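Local coordinates for adenosine kinase, putative (Trypanosoma brucei, PDB 3OTX), which probably phosphorylates adenosine to AMP at the expense of ATP, with magnesium as cofactor, in the purine salvage pathway, at residues Leu68-Val73 with Ala299-Met304. The protein carries 1 engineered substitution. Sequence-based numbering, arbitrary orientation.
Sequences LNVARV and AGDAFM. With AP5 (bis(adenosine)-5'-pentaphosphate), chain C.
N69 and D301 meet where two helices of the ribokinase-like (PfkB) fold converge on the active site; the short axes of 68-73 and 300-304 approach to 7.7 Å. D301 is the predicted proton acceptor. Followed outward, D301 CB packs on N69 CB at 3.5 Å and also faces V70 CG2. With CG beside the backbone N (chi1 -62°), the carboxylate turns toward the ligand. There OD1 is hydrogen-bonded to S66 OG, while OD2 accepts a hydrogen bond from N69 ND2 on its anti side and comes within 3.0 Å of the ester oxygen AP5 O5J. That N69 ND2 to D301 OD2 bond, 2.9 Å and 170° at the hydrogen, is nearly straight and lies in the amide plane. The two hydrogen bonds, one to each carboxylate oxygen, would restrain its rotation. Next to the site V70 CG1 reaches M304 CG at 3.8 Å, an aliphatic pair, and V73 CG1 lies against the carbonyl oxygen A302 O. In the first turn of helix 300-311, D301 N donates to AP5 O1E, where the helix end would probably favour the phosphate's negative charge; A299 N, in the loop leading in, donates to AP5 O1G. N69 ND2 also donates to the ribose hydroxyl AP5 O3J, 3.0 Å away, at a more bent 144°.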
# COMPACT_ATOMS: atom_id res chain seq x y z
N LEU A 68 0.75 -2.25 -5.85
CA LEU A 68 0.20 -3.00 -6.96
C LEU A 68 -1.02 -3.81 -6.47
O LEU A 68 -2.05 -3.90 -7.15
CB LEU A 68 1.29 -3.90 -7.56
CG LEU A 68 0.89 -4.63 -8.83
CD1 LEU A 68 0.45 -3.59 -9.90
CD2 LEU A 68 2.11 -5.42 -9.34
N ASN A 69 -0.94 -4.36 -5.25
CA ASN A 69 -2.12 -4.96 -4.63
C ASN A 69 -3.31 -3.97 -4.55
O ASN A 69 -4.44 -4.33 -4.88
CB ASN A 69 -1.79 -5.40 -3.21
CG ASN A 69 -0.85 -6.58 -3.15
OD1 ASN A 69 -0.72 -7.38 -4.10
ND2 ASN A 69 -0.25 -6.75 -1.99
N VAL A 70 -3.01 -2.76 -4.10
CA VAL A 70 -4.03 -1.72 -3.93
C VAL A 70 -4.66 -1.44 -5.30
O VAL A 70 -5.89 -1.38 -5.43
CB VAL A 70 -3.46 -0.42 -3.33
CG1 VAL A 70 -4.50 0.71 -3.40
CG2 VAL A 70 -3.06 -0.64 -1.87
N ALA A 71 -3.80 -1.28 -6.31
CA ALA A 71 -4.28 -0.97 -7.64
C ALA A 71 -5.18 -2.09 -8.18
O ALA A 71 -6.22 -1.85 -8.79
CB ALA A 71 -3.10 -0.79 -8.59
N ARG A 72 -4.79 -3.34 -7.92
CA ARG A 72 -5.55 -4.46 -8.45
C ARG A 72 -6.89 -4.60 -7.73
O ARG A 72 -7.87 -4.90 -8.37
CB ARG A 72 -4.75 -5.79 -8.37
CG ARG A 72 -3.57 -5.81 -9.35
CD ARG A 72 -2.62 -6.97 -9.03
NE ARG A 72 -3.25 -8.21 -9.41
CZ ARG A 72 -2.88 -9.41 -8.99
NH1 ARG A 72 -1.85 -9.53 -8.14
NH2 ARG A 72 -3.53 -10.48 -9.42
N VAL A 73 -6.92 -4.34 -6.42
CA VAL A 73 -8.20 -4.39 -5.69
C VAL A 73 -9.11 -3.25 -6.15
O VAL A 73 -10.29 -3.51 -6.44
CB VAL A 73 -7.97 -4.33 -4.19
CG1 VAL A 73 -9.33 -4.17 -3.45
CG2 VAL A 73 -7.25 -5.62 -3.73
N ALA A 299 -4.63 -7.78 4.88
CA ALA A 299 -5.88 -7.00 4.74
C ALA A 299 -5.65 -5.53 4.38
O ALA A 299 -6.58 -4.86 3.94
CB ALA A 299 -6.67 -7.03 6.06
N GLY A 300 -4.43 -5.03 4.57
CA GLY A 300 -4.20 -3.57 4.51
C GLY A 300 -4.33 -3.02 3.10
O GLY A 300 -5.10 -2.07 2.86
N ASP A 301 -3.60 -3.62 2.17
CA ASP A 301 -3.72 -3.17 0.78
C ASP A 301 -5.14 -3.34 0.26
O ASP A 301 -5.63 -2.52 -0.54
CB ASP A 301 -2.76 -3.95 -0.12
CG ASP A 301 -1.30 -3.73 0.25
OD1 ASP A 301 -0.97 -2.65 0.81
OD2 ASP A 301 -0.47 -4.61 -0.04
N ALA A 302 -5.81 -4.42 0.65
CA ALA A 302 -7.18 -4.67 0.18
C ALA A 302 -8.13 -3.60 0.71
O ALA A 302 -8.98 -3.10 -0.04
CB ALA A 302 -7.64 -6.06 0.56
N PHE A 303 -7.96 -3.21 1.98
CA PHE A 303 -8.75 -2.09 2.52
C PHE A 303 -8.54 -0.84 1.65
O PHE A 303 -9.51 -0.18 1.24
CB PHE A 303 -8.38 -1.77 3.98
CG PHE A 303 -9.06 -0.51 4.49
CD1 PHE A 303 -10.37 -0.57 4.95
CD2 PHE A 303 -8.41 0.70 4.44
CE1 PHE A 303 -11.02 0.56 5.38
CE2 PHE A 303 -9.05 1.86 4.86
CZ PHE A 303 -10.38 1.79 5.33
N MET A 304 -7.27 -0.51 1.38
CA MET A 304 -6.95 0.70 0.63
C MET A 304 -7.52 0.64 -0.79
O MET A 304 -8.02 1.66 -1.30
CB MET A 304 -5.44 0.95 0.64
CG MET A 304 -5.03 2.25 0.03
SD MET A 304 -5.40 3.60 1.18
CE MET A 304 -5.93 4.81 0.02
PA AP5 C . -6.05 -4.41 9.51
O1A AP5 C . -5.65 -5.66 10.28
O2A AP5 C . -6.19 -3.17 10.37
O3A AP5 C . -5.03 -4.02 8.33
PB AP5 C . -3.42 -4.15 8.36
O1B AP5 C . -2.88 -4.25 9.75
O2B AP5 C . -2.89 -3.07 7.49
O3B AP5 C . -3.28 -5.57 7.64
PG AP5 C . -2.12 -6.65 7.57
O1G AP5 C . -2.78 -7.97 7.28
O2G AP5 C . -1.32 -6.80 8.84
O3G AP5 C . -1.36 -6.15 6.32
PD AP5 C . -0.03 -6.72 5.59
O1D AP5 C . 0.55 -7.96 6.26
O2D AP5 C . 0.85 -5.53 5.39
O3D AP5 C . -0.66 -7.24 4.20
PE AP5 C . -0.90 -6.34 2.88
O1E AP5 C . -1.39 -4.98 3.27
O2E AP5 C . -1.73 -7.14 1.88
O5F AP5 C . -7.38 -4.76 8.68
C5F AP5 C . -7.91 -3.85 7.73
C4F AP5 C . -9.38 -4.14 7.54
O4F AP5 C . -9.57 -5.52 7.19
C3F AP5 C . -10.23 -3.98 8.80
O3F AP5 C . -10.65 -2.64 8.92
C2F AP5 C . -11.34 -4.97 8.59
O2F AP5 C . -12.32 -4.43 7.75
C1F AP5 C . -10.64 -6.10 7.83
N9A AP5 C . -10.11 -7.18 8.70
C8A AP5 C . -8.76 -7.44 8.99
N7A AP5 C . -8.71 -8.52 9.81
C5A AP5 C . -9.98 -8.95 10.03
C6A AP5 C . -10.51 -10.01 10.74
N6A AP5 C . -9.74 -10.94 11.31
N1A AP5 C . -11.87 -10.18 10.75
C2A AP5 C . -12.73 -9.34 10.05
N3A AP5 C . -12.18 -8.29 9.34
C4A AP5 C . -10.84 -8.11 9.31
O5J AP5 C . 0.60 -6.15 2.28
C5J AP5 C . 1.35 -7.29 1.87
C4J AP5 C . 2.20 -6.80 0.72
O4J AP5 C . 3.25 -5.93 1.19
C3J AP5 C . 2.97 -7.91 -0.00
O3J AP5 C . 2.30 -8.16 -1.24
C2J AP5 C . 4.39 -7.36 -0.17
O2J AP5 C . 4.91 -7.52 -1.49
C1J AP5 C . 4.21 -5.90 0.16
N9B AP5 C . 5.44 -5.24 0.61
C8B AP5 C . 6.20 -5.62 1.69
N7B AP5 C . 7.27 -4.79 1.74
C5B AP5 C . 7.18 -3.89 0.70
C6B AP5 C . 7.99 -2.83 0.29
N6B AP5 C . 9.17 -2.52 0.87
N1B AP5 C . 7.59 -2.16 -0.83
C2B AP5 C . 6.41 -2.41 -1.50
N3B AP5 C . 5.64 -3.49 -1.13
C4B AP5 C . 6.02 -4.18 -0.01